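Local coordinates for protein OBody AM3L15 (Pyrobaculum aerophilum, PDB 4GN5) that serves as an OB-fold binding protein, probably engineered from a nucleic-acid-binding domain, and is here bound to another protein, at residues R35-K40 with K65-L70; L54-G57 with L63-V66; W86-A89 with V94-F97. All coordinates share one frame; numbering follows the deposited sequence.

Interaction 1 of 3, residues R35-K40 with K65-L70; sequences RVKIVK and KVFAEL
Lys37 lays its aliphatic chain over one face of the Phe67 ring. Its CB sits above the middle of that face, 3.8 Å from the ring centroid and 10° off the normal, a CH-pi contact. CG, anti to the carbonyl carbon (chi1 -48°), leads on to CD, which sits by the rim, 3.7 Å from Phe67 CD2. Beyond CG the chain stays extended, and CE carries NZ past the ring to a salt bridge with Asp32 of strand 26-32, so the methylenes cover the aromatic while the charge is answered by a neighbouring strand. This is the OB-fold's helix meeting its barrel: helix 61-67 follows the third strand and places Phe67 against strand 36-42, with Leu30 also touching the ring. Phe67 gets there because its CG is anti to the backbone N (chi1 -179°), which sends the ring out toward the strand. At the ring's edge, near its plane, the backbone Ile38 O lies 3.7 Å from Phe67 CE1, and Val39 CB approaches the same CE1 obliquely at 4.1 Å. With an alanine here, the Lys37 methylenes would probably lose the face they lie on and a gap would open between helix and strand.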
ATOM      1  N   ARG A  35       3.460  -2.598   5.783  1.00 18.98           N
ATOM      2  CA  ARG A  35       2.561  -2.089   6.811  1.00 17.83           C
ATOM      3  C   ARG A  35       1.116  -1.909   6.354  1.00 18.43           C
ATOM      4  O   ARG A  35       0.166  -1.982   7.161  1.00 21.47           O
ATOM      5  CB  ARG A  35       3.119  -0.785   7.393  1.00 17.79           C
ATOM      6  CG  ARG A  35       4.193  -1.000   8.502  1.00 16.52           C
ATOM      7  CD  ARG A  35       5.052   0.256   8.706  1.00 20.02           C
ATOM      8  NE  ARG A  35       5.881   0.530   7.494  1.00 21.22           N
ATOM      9  CZ  ARG A  35       6.428   1.711   7.205  1.00 22.91           C
ATOM     10  NH1 ARG A  35       6.223   2.752   7.999  1.00 24.79           N
ATOM     11  NH2 ARG A  35       7.184   1.871   6.099  1.00 15.76           N
ATOM     12  N   VAL A  36       0.948  -1.707   5.056  1.00 18.82           N
ATOM     13  CA  VAL A  36      -0.356  -1.771   4.382  1.00 17.32           C
ATOM     14  C   VAL A  36      -0.412  -2.952   3.447  1.00 19.27           C
ATOM     15  O   VAL A  36       0.513  -3.187   2.667  1.00 18.71           O
ATOM     16  CB  VAL A  36      -0.540  -0.472   3.506  1.00 22.18           C
ATOM     17  CG1 VAL A  36      -1.943  -0.439   2.726  1.00 24.99           C
ATOM     18  CG2 VAL A  36      -0.357   0.744   4.391  1.00 23.21           C
ATOM     19  N   LYS A  37      -1.490  -3.693   3.509  1.00 19.34           N
ATOM     20  CA  LYS A  37      -1.794  -4.731   2.559  1.00 17.79           C
ATOM     21  C   LYS A  37      -3.254  -4.538   2.145  1.00 18.12           C
ATOM     22  O   LYS A  37      -4.055  -4.258   2.970  1.00 20.97           O
ATOM     23  CB  LYS A  37      -1.562  -6.072   3.233  1.00 21.77           C
ATOM     24  CG  LYS A  37      -0.243  -6.167   3.972  1.00 24.15           C
ATOM     25  CD  LYS A  37       0.139  -7.579   4.266  1.00 23.22           C
ATOM     26  CE  LYS A  37       1.558  -7.683   4.820  1.00 33.02           C
ATOM     27  NZ  LYS A  37       2.294  -8.948   4.607  1.00 33.04           N
ATOM     28  N   ILE A  38      -3.572  -4.666   0.873  1.00 20.12           N
ATOM     29  CA  ILE A  38      -4.916  -4.382   0.371  1.00 13.83           C
ATOM     30  C   ILE A  38      -5.384  -5.578  -0.445  1.00 19.68           C
ATOM     31  O   ILE A  38      -4.659  -6.073  -1.295  1.00 19.21           O
ATOM     32  CB  ILE A  38      -4.931  -3.099  -0.493  1.00 15.41           C
ATOM     33  CG1 ILE A  38      -4.368  -1.903   0.306  1.00 13.23           C
ATOM     34  CG2 ILE A  38      -6.342  -2.799  -0.992  1.00 17.19           C
ATOM     35  CD1 ILE A  38      -3.859  -0.676  -0.608  1.00 12.44           C
ATOM     36  N   VAL A  39      -6.581  -6.069  -0.148  1.00 19.59           N
ATOM     37  CA  VAL A  39      -7.225  -7.070  -0.963  1.00 18.17           C
ATOM     38  C   VAL A  39      -8.502  -6.403  -1.523  1.00 17.28           C
ATOM     39  O   VAL A  39      -9.296  -5.782  -0.763  1.00 17.34           O
ATOM     40  CB  VAL A  39      -7.500  -8.398  -0.174  1.00 24.38           C
ATOM     41  CG1 VAL A  39      -7.987  -8.108   1.184  1.00 21.09           C
ATOM     42  CG2 VAL A  39      -8.561  -9.317  -0.904  1.00 21.28           C
ATOM     43  N   LYS A  40      -8.663  -6.494  -2.848  1.00 18.21           N
ATOM     44  CA  LYS A  40      -9.839  -5.957  -3.516  1.00 17.79           C
ATOM     45  C   LYS A  40     -10.785  -7.119  -3.865  1.00 18.12           C
ATOM     46  O   LYS A  40     -10.321  -8.135  -4.366  1.00 18.66           O
ATOM     47  CB  LYS A  40      -9.410  -5.219  -4.766  1.00 17.10           C
ATOM     48  CG  LYS A  40      -8.360  -4.176  -4.515  1.00 18.37           C
ATOM     49  CD  LYS A  40      -8.275  -3.242  -5.744  1.00 19.07           C
ATOM     50  CE  LYS A  40      -7.114  -2.308  -5.442  1.00 19.10           C
ATOM     51  NZ  LYS A  40      -7.077  -1.239  -6.452  1.00 17.32           N
ATOM     52  N   LYS A  65      -1.962 -12.743   8.954  1.00 35.14           N
ATOM     53  CA  LYS A  65      -1.644 -14.153   8.690  1.00 39.56           C
ATOM     54  C   LYS A  65      -2.625 -14.739   7.665  1.00 40.19           C
ATOM     55  O   LYS A  65      -2.221 -15.500   6.789  1.00 46.17           O
ATOM     56  CB  LYS A  65      -1.603 -14.991   9.990  1.00 40.83           C
ATOM     57  N   VAL A  66      -3.904 -14.389   7.750  1.00 31.18           N
ATOM     58  CA  VAL A  66      -4.884 -14.821   6.728  1.00 31.22           C
ATOM     59  C   VAL A  66      -4.557 -14.222   5.323  1.00 31.48           C
ATOM     60  O   VAL A  66      -4.549 -14.927   4.317  1.00 38.18           O
ATOM     61  CB  VAL A  66      -6.345 -14.493   7.176  1.00 36.74           C
ATOM     62  CG1 VAL A  66      -7.352 -14.887   6.102  1.00 32.25           C
ATOM     63  CG2 VAL A  66      -6.678 -15.209   8.495  1.00 39.99           C
ATOM     64  N   PHE A  67      -4.229 -12.935   5.271  1.00 27.98           N
ATOM     65  CA  PHE A  67      -3.840 -12.274   4.024  1.00 22.26           C
ATOM     66  C   PHE A  67      -2.743 -13.055   3.315  1.00 25.37           C
ATOM     67  O   PHE A  67      -2.805 -13.267   2.134  1.00 25.66           O
ATOM     68  CB  PHE A  67      -3.396 -10.802   4.278  1.00 28.12           C
ATOM     69  CG  PHE A  67      -3.014 -10.077   3.016  1.00 28.28           C
ATOM     70  CD1 PHE A  67      -3.947  -9.287   2.345  1.00 23.96           C
ATOM     71  CD2 PHE A  67      -1.735 -10.256   2.464  1.00 30.88           C
ATOM     72  CE1 PHE A  67      -3.599  -8.641   1.182  1.00 25.86           C
ATOM     73  CE2 PHE A  67      -1.371  -9.615   1.279  1.00 28.61           C
ATOM     74  CZ  PHE A  67      -2.277  -8.813   0.638  1.00 24.33           C
ATOM     75  N   ALA A  68      -1.769 -13.535   4.084  1.00 32.03           N
ATOM     76  CA  ALA A  68      -0.666 -14.354   3.595  1.00 36.69           C
ATOM     77  C   ALA A  68      -1.065 -15.643   2.832  1.00 37.31           C
ATOM     78  O   ALA A  68      -0.258 -16.116   2.014  1.00 37.78           O
ATOM     79  CB  ALA A  68       0.269 -14.688   4.756  1.00 40.33           C
ATOM     80  N   GLU A  69      -2.254 -16.209   3.130  1.00 37.42           N
ATOM     81  CA  GLU A  69      -2.749 -17.445   2.477  0.54 35.13           C
ATOM     82  C   GLU A  69      -3.594 -17.121   1.246  1.00 34.18           C
ATOM     83  O   GLU A  69      -3.933 -18.007   0.457  1.00 33.84           O
ATOM     84  CB  GLU A  69      -3.597 -18.296   3.435  0.54 41.72           C
ATOM     85  CG  GLU A  69      -2.999 -18.561   4.806  0.54 46.78           C
ATOM     86  CD  GLU A  69      -1.864 -19.558   4.772  0.54 52.86           C
ATOM     87  OE1 GLU A  69      -0.700 -19.132   4.866  0.54 58.99           O
ATOM     88  OE2 GLU A  69      -2.133 -20.761   4.647  0.54 59.33           O
ATOM     89  N   LEU A  70      -3.924 -15.854   1.051  1.00 35.28           N
ATOM     90  CA  LEU A  70      -4.745 -15.420  -0.076  1.00 28.53           C
ATOM     91  C   LEU A  70      -4.068 -15.454  -1.437  1.00 36.75           C
ATOM     92  O   LEU A  70      -2.904 -15.138  -1.560  1.00 33.65           O
ATOM     93  CB  LEU A  70      -5.236 -14.012   0.168  1.00 25.03           C
ATOM     94  CG  LEU A  70      -6.618 -13.606   0.597  1.00 34.26           C
ATOM     95  CD1 LEU A  70      -7.444 -14.694   1.186  1.00 31.72           C
ATOM     96  CD2 LEU A  70      -6.504 -12.478   1.556  1.00 34.21           C
TER

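Interaction 2 of 3, residues L54-G57 with L63-V66; sequences LERG and LFKV
Arg56 spreads its guanidinium across one face of the Phe64 ring, the two planes within 6° and their centres 3.8 Å apart, a cation-pi stack. A bend at chi2 (-66°) folds the arginine chain back, bringing CD over the ring too, while the far end, NH2, reaches Phe64 CB at 3.4 Å. Leu54 covers the opposite face with CD2, and its CB comes against the rim, 3.7 Å from Phe64 CE2. The peptide between Glu55 and Arg56 meets the ring's edge, with Glu55 C 3.6 Å from Phe64 CZ. The phenylalanine is thus wedged where strand 50-55 gives way to the short connection leading into helix 61-67, the segment of the OB-fold that joins the third strand to its helix. Leu54 leans on the helix as well, its CD2 lying 3.6 Å from Leu63 O and against Leu63 CB. One step further out, Asp61 takes Arg56 NH1 in a salt bridge, which helps fix the rotation of the guanidinium over the ring. Backbone hydrogen bonds between Leu54 and Lys37 and between Arg56 and Arg35 hold the strand end to its neighbour, and Thr59 packs against both Leu54 and Phe64.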
ATOM      1  N   LEU A  54      -5.775  -3.607   5.250  1.00 18.54           N
ATOM      2  CA  LEU A  54      -5.160  -4.059   6.493  1.00 22.92           C
ATOM      3  C   LEU A  54      -3.967  -3.114   6.791  1.00 18.33           C
ATOM      4  O   LEU A  54      -3.024  -3.100   6.020  1.00 15.88           O
ATOM      5  CB  LEU A  54      -4.642  -5.492   6.282  1.00 16.64           C
ATOM      6  CG  LEU A  54      -5.768  -6.500   6.130  1.00 23.50           C
ATOM      7  CD1 LEU A  54      -6.417  -6.582   4.730  1.00 20.09           C
ATOM      8  CD2 LEU A  54      -5.254  -7.802   6.568  1.00 25.87           C
ATOM      9  N   GLU A  55      -3.973  -2.450   7.927  0.71 19.42           N
ATOM     10  CA  GLU A  55      -2.938  -1.457   8.210  0.71 21.56           C
ATOM     11  C   GLU A  55      -2.391  -1.741   9.564  0.71 24.46           C
ATOM     12  O   GLU A  55      -3.160  -1.816  10.531  0.71 22.67           O
ATOM     13  CB  GLU A  55      -3.544  -0.055   8.214  0.71 20.78           C
ATOM     14  CG  GLU A  55      -3.795   0.442   6.862  0.71 23.77           C
ATOM     15  CD  GLU A  55      -4.073   1.918   6.864  0.71 26.20           C
ATOM     16  OE1 GLU A  55      -5.226   2.311   6.907  0.71 28.20           O
ATOM     17  OE2 GLU A  55      -3.135   2.713   6.826  0.71 38.66           O
ATOM     18  N   ARG A  56      -1.075  -1.939   9.627  1.00 25.74           N
ATOM     19  CA  ARG A  56      -0.399  -2.293  10.869  1.00 24.44           C
ATOM     20  C   ARG A  56      -0.673  -1.115  11.802  1.00 28.47           C
ATOM     21  O   ARG A  56      -0.668   0.028  11.361  1.00 30.30           O
ATOM     22  CB  ARG A  56       1.097  -2.435  10.645  1.00 27.54           C
ATOM     23  CG  ARG A  56       1.498  -3.746  10.113  1.00 26.39           C
ATOM     24  CD  ARG A  56       1.223  -4.874  11.133  1.00 32.07           C
ATOM     25  NE  ARG A  56       1.587  -6.122  10.487  1.00 31.84           N
ATOM     26  CZ  ARG A  56       1.425  -7.330  11.019  1.00 36.49           C
ATOM     27  NH1 ARG A  56       0.899  -7.481  12.239  1.00 34.82           N
ATOM     28  NH2 ARG A  56       1.789  -8.385  10.306  1.00 32.63           N
ATOM     29  N   GLY A  57      -0.964  -1.396  13.058  1.00 32.08           N
ATOM     30  CA  GLY A  57      -1.359  -0.360  13.973  1.00 34.22           C
ATOM     31  C   GLY A  57      -2.869  -0.248  14.115  1.00 34.51           C
ATOM     32  O   GLY A  57      -3.325   0.260  15.136  1.00 40.72           O
ATOM     33  N   LEU A  63      -5.270 -11.280  11.081  1.00 35.20           N
ATOM     34  CA  LEU A  63      -5.736 -11.062   9.699  1.00 31.46           C
ATOM     35  C   LEU A  63      -4.606 -10.896   8.682  1.00 35.05           C
ATOM     36  O   LEU A  63      -4.741 -11.217   7.535  1.00 35.03           O
ATOM     37  CB  LEU A  63      -6.732  -9.913   9.602  1.00 26.80           C
ATOM     38  CG  LEU A  63      -7.964 -10.003  10.486  1.00 35.71           C
ATOM     39  CD1 LEU A  63      -8.863  -8.854  10.298  1.00 34.68           C
ATOM     40  CD2 LEU A  63      -8.725 -11.260  10.154  1.00 39.18           C
ATOM     41  N   PHE A  64      -3.475 -10.395   9.133  1.00 34.30           N
ATOM     42  CA  PHE A  64      -2.282 -10.400   8.305  1.00 27.62           C
ATOM     43  C   PHE A  64      -1.800 -11.812   8.012  1.00 26.53           C
ATOM     44  O   PHE A  64      -1.286 -12.046   6.940  1.00 34.51           O
ATOM     45  CB  PHE A  64      -1.134  -9.557   8.914  1.00 31.35           C
ATOM     46  CG  PHE A  64      -1.412  -8.062   8.971  1.00 33.41           C
ATOM     47  CD1 PHE A  64      -2.033  -7.487  10.089  1.00 38.61           C
ATOM     48  CD2 PHE A  64      -1.089  -7.234   7.902  1.00 30.98           C
ATOM     49  CE1 PHE A  64      -2.291  -6.094  10.139  1.00 40.17           C
ATOM     50  CE2 PHE A  64      -1.336  -5.858   7.956  1.00 30.64           C
ATOM     51  CZ  PHE A  64      -1.956  -5.280   9.060  1.00 36.29           C
ATOM     52  N   LYS A  65      -1.962 -12.743   8.954  1.00 35.14           N
ATOM     53  CA  LYS A  65      -1.644 -14.153   8.690  1.00 39.56           C
ATOM     54  C   LYS A  65      -2.625 -14.739   7.665  1.00 40.19           C
ATOM     55  O   LYS A  65      -2.221 -15.500   6.789  1.00 46.17           O
ATOM     56  CB  LYS A  65      -1.603 -14.991   9.990  1.00 40.83           C
ATOM     57  N   VAL A  66      -3.904 -14.389   7.750  1.00 31.18           N
ATOM     58  CA  VAL A  66      -4.884 -14.821   6.728  1.00 31.22           C
ATOM     59  C   VAL A  66      -4.557 -14.222   5.323  1.00 31.48           C
ATOM     60  O   VAL A  66      -4.549 -14.927   4.317  1.00 38.18           O
ATOM     61  CB  VAL A  66      -6.345 -14.493   7.176  1.00 36.74           C
ATOM     62  CG1 VAL A  66      -7.352 -14.887   6.102  1.00 32.25           C
ATOM     63  CG2 VAL A  66      -6.678 -15.209   8.495  1.00 39.99           C
TER

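Interaction 3 of 3, residues W86-A89 with V94-F97; sequences WPVA and VEIF
Val88 and Val94 bring the two backbones closest, with their CA atoms 6.2 Å apart. The 86-89 segment has no regular structure and begins with a cis peptide bond between Trp86 and Pro87; the other segment enters strand 95-98 at Glu95. The two are not paired as strands, and what joins them is the side chain of Val88, whose CB points toward the strand. Its two methyls divide the work. CG1, anti to the backbone N (chi1 177°), presses on the backbone of Val94, 3.4 Å from Val94 N, and also touches the CG of Glu95. CG2 stands over the flat face of the Glu95 carboxylate, 3.7 Å from Glu95 CD and almost as near to both oxygens. Extended beyond CG, Glu95 carries its carboxylate out to Val88, whose CG2 covers one side while the oxygens remain available for polar partners. Outside the two segments, Glu95 OE1 makes a salt bridge to a basic side chain on the chain of another protein, and the valine probably limits how far the carboxylate can swing. Around the contact, Glu95 pairs through its backbone with Glu83 of strand 75-83, whereas Ile96 bonds to Pro51 and Tyr53 of strand 50-55, which places this strand between two others. Trp86 packs on the backbone of the other protein, and Pro87 on one of its basic side chains. A loop between the fourth and fifth strands folding back on the start of the fifth, beside the partner, is consistent with the ligand-binding face of an OB-fold barrel.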
ATOM      1  N   TRP A  86     -13.054  11.864   4.330  1.00 25.59           N
ATOM      2  CA  TRP A  86     -12.076  12.570   3.538  1.00 25.06           C
ATOM      3  C   TRP A  86     -10.696  12.417   4.233  1.00 21.18           C
ATOM      4  O   TRP A  86     -10.597  12.674   5.436  1.00 18.19           O
ATOM      5  CB  TRP A  86     -12.553  14.020   3.402  1.00 29.70           C
ATOM      6  CG  TRP A  86     -12.000  14.565   2.225  1.00 31.20           C
ATOM      7  CD1 TRP A  86     -12.476  14.418   0.887  1.00 36.07           C
ATOM      8  CD2 TRP A  86     -10.755  15.178   2.142  1.00 17.53           C
ATOM      9  NE1 TRP A  86     -11.566  14.992   0.023  1.00 28.83           N
ATOM     10  CE2 TRP A  86     -10.518  15.481   0.774  1.00 29.32           C
ATOM     11  CE3 TRP A  86      -9.818  15.573   3.097  1.00 16.72           C
ATOM     12  CZ2 TRP A  86      -9.399  16.144   0.376  1.00 27.10           C
ATOM     13  CZ3 TRP A  86      -8.788  16.230   2.709  1.00 19.14           C
ATOM     14  CH2 TRP A  86      -8.555  16.535   1.367  1.00 31.06           C
ATOM     15  N   PRO A  87      -9.614  11.995   3.484  1.00 18.19           N
ATOM     16  CA  PRO A  87      -9.460  12.092   2.024  1.00 16.45           C
ATOM     17  C   PRO A  87      -9.765  10.825   1.177  1.00 17.45           C
ATOM     18  O   PRO A  87      -9.262  10.710   0.058  1.00 17.14           O
ATOM     19  CB  PRO A  87      -7.988  12.449   1.882  1.00 15.41           C
ATOM     20  CG  PRO A  87      -7.365  11.504   2.948  1.00 20.06           C
ATOM     21  CD  PRO A  87      -8.301  11.767   4.120  1.00 16.21           C
ATOM     22  N   VAL A  88     -10.545   9.891   1.715  1.00 16.97           N
ATOM     23  CA  VAL A  88     -10.863   8.695   0.974  1.00 17.79           C
ATOM     24  C   VAL A  88     -11.454   9.054  -0.396  1.00 15.57           C
ATOM     25  O   VAL A  88     -11.221   8.344  -1.360  1.00 19.93           O
ATOM     26  CB  VAL A  88     -11.877   7.771   1.752  1.00 21.74           C
ATOM     27  CG1 VAL A  88     -12.245   6.564   0.891  1.00 23.56           C
ATOM     28  CG2 VAL A  88     -11.266   7.286   3.100  1.00 16.17           C
ATOM     29  N   ALA A  89     -12.313  10.071  -0.471  1.00 17.23           N
ATOM     30  CA  ALA A  89     -12.877  10.494  -1.758  1.00 19.01           C
ATOM     31  C   ALA A  89     -11.844  10.847  -2.846  1.00 25.97           C
ATOM     32  O   ALA A  89     -12.174  10.846  -4.066  1.00 22.55           O
ATOM     33  CB  ALA A  89     -13.834  11.712  -1.563  1.00 23.55           C
ATOM     34  N   VAL A  94     -14.369   4.600  -0.941  0.93 19.29           N
ATOM     35  CA  VAL A  94     -14.591   3.792   0.219  0.93 17.66           C
ATOM     36  C   VAL A  94     -13.330   2.981   0.534  0.93 18.52           C
ATOM     37  O   VAL A  94     -12.476   2.718  -0.381  0.93 16.23           O
ATOM     38  CB  VAL A  94     -15.851   2.848   0.045  0.93 19.34           C
ATOM     39  CG1 VAL A  94     -17.207   3.655   0.013  0.93 16.93           C
ATOM     40  CG2 VAL A  94     -15.747   1.940  -1.244  0.93 15.65           C
ATOM     41  N   GLU A  95     -13.257   2.517   1.779  1.00 16.06           N
ATOM     42  CA  GLU A  95     -12.258   1.550   2.248  1.00 16.74           C
ATOM     43  C   GLU A  95     -13.026   0.666   3.224  1.00 20.76           C
ATOM     44  O   GLU A  95     -13.966   1.135   3.874  1.00 23.91           O
ATOM     45  CB  GLU A  95     -11.130   2.269   3.055  1.00 17.79           C
ATOM     46  CG  GLU A  95     -10.470   3.429   2.242  1.00 17.17           C
ATOM     47  CD  GLU A  95      -9.318   4.127   2.982  1.00 19.34           C
ATOM     48  OE1 GLU A  95      -8.488   4.759   2.323  1.00 18.58           O
ATOM     49  OE2 GLU A  95      -9.282   4.092   4.217  1.00 18.17           O
ATOM     50  N   ILE A  96     -12.637  -0.605   3.328  1.00 23.35           N
ATOM     51  CA  ILE A  96     -13.210  -1.521   4.315  1.00 23.95           C
ATOM     52  C   ILE A  96     -12.049  -1.927   5.215  1.00 22.84           C
ATOM     53  O   ILE A  96     -11.011  -2.414   4.724  1.00 20.95           O
ATOM     54  CB  ILE A  96     -13.915  -2.779   3.680  1.00 23.65           C
ATOM     55  CG1 ILE A  96     -15.208  -2.369   2.938  1.00 24.74           C
ATOM     56  CG2 ILE A  96     -14.206  -3.806   4.790  1.00 24.60           C
ATOM     57  CD1 ILE A  96     -15.839  -3.411   2.003  1.00 23.43           C
ATOM     58  N   PHE A  97     -12.216  -1.681   6.512  1.00 24.45           N
ATOM     59  CA  PHE A  97     -11.315  -2.213   7.517  1.00 26.47           C
ATOM     60  C   PHE A  97     -11.863  -3.504   8.138  1.00 30.61           C
ATOM     61  O   PHE A  97     -12.866  -3.481   8.876  1.00 30.12           O
ATOM     62  CB  PHE A  97     -10.924  -1.108   8.561  1.00 31.34           C
ATOM     63  CG  PHE A  97     -10.015  -0.065   7.995  1.00 26.98           C
ATOM     64  CD1 PHE A  97      -8.619  -0.219   8.059  1.00 29.30           C
ATOM     65  CD2 PHE A  97     -10.518   1.041   7.328  1.00 28.91           C
ATOM     66  CE1 PHE A  97      -7.780   0.690   7.527  1.00 26.90           C
ATOM     67  CE2 PHE A  97      -9.666   1.989   6.778  1.00 30.63           C
ATOM     68  CZ  PHE A  97      -8.285   1.835   6.877  1.00 29.43           C
TER

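Interactions 1 and 2 belong together: both use helix 61-67, and their strands, 36-42 and 50-55, are neighbours in one sheet. They also touch directly, through packing of Lys37 on Phe64 and through the backbone bonds between the strands. In each, a helix phenylalanine meets a long basic side chain, but interaction 1 offers it methylenes and interaction 2 a flat guanidinium. Interaction 3 lies apart, its centre about 17 Å from that of interaction 2 and 18 Å from that of interaction 1. All touching residues are buried in interactions 1 and 3; in interaction 2 Arg56 is partly exposed. Yet 35-40/65-70 belongs to the helix-barrel junction, while 86-89/94-97 covers an acid that faces the partner protein.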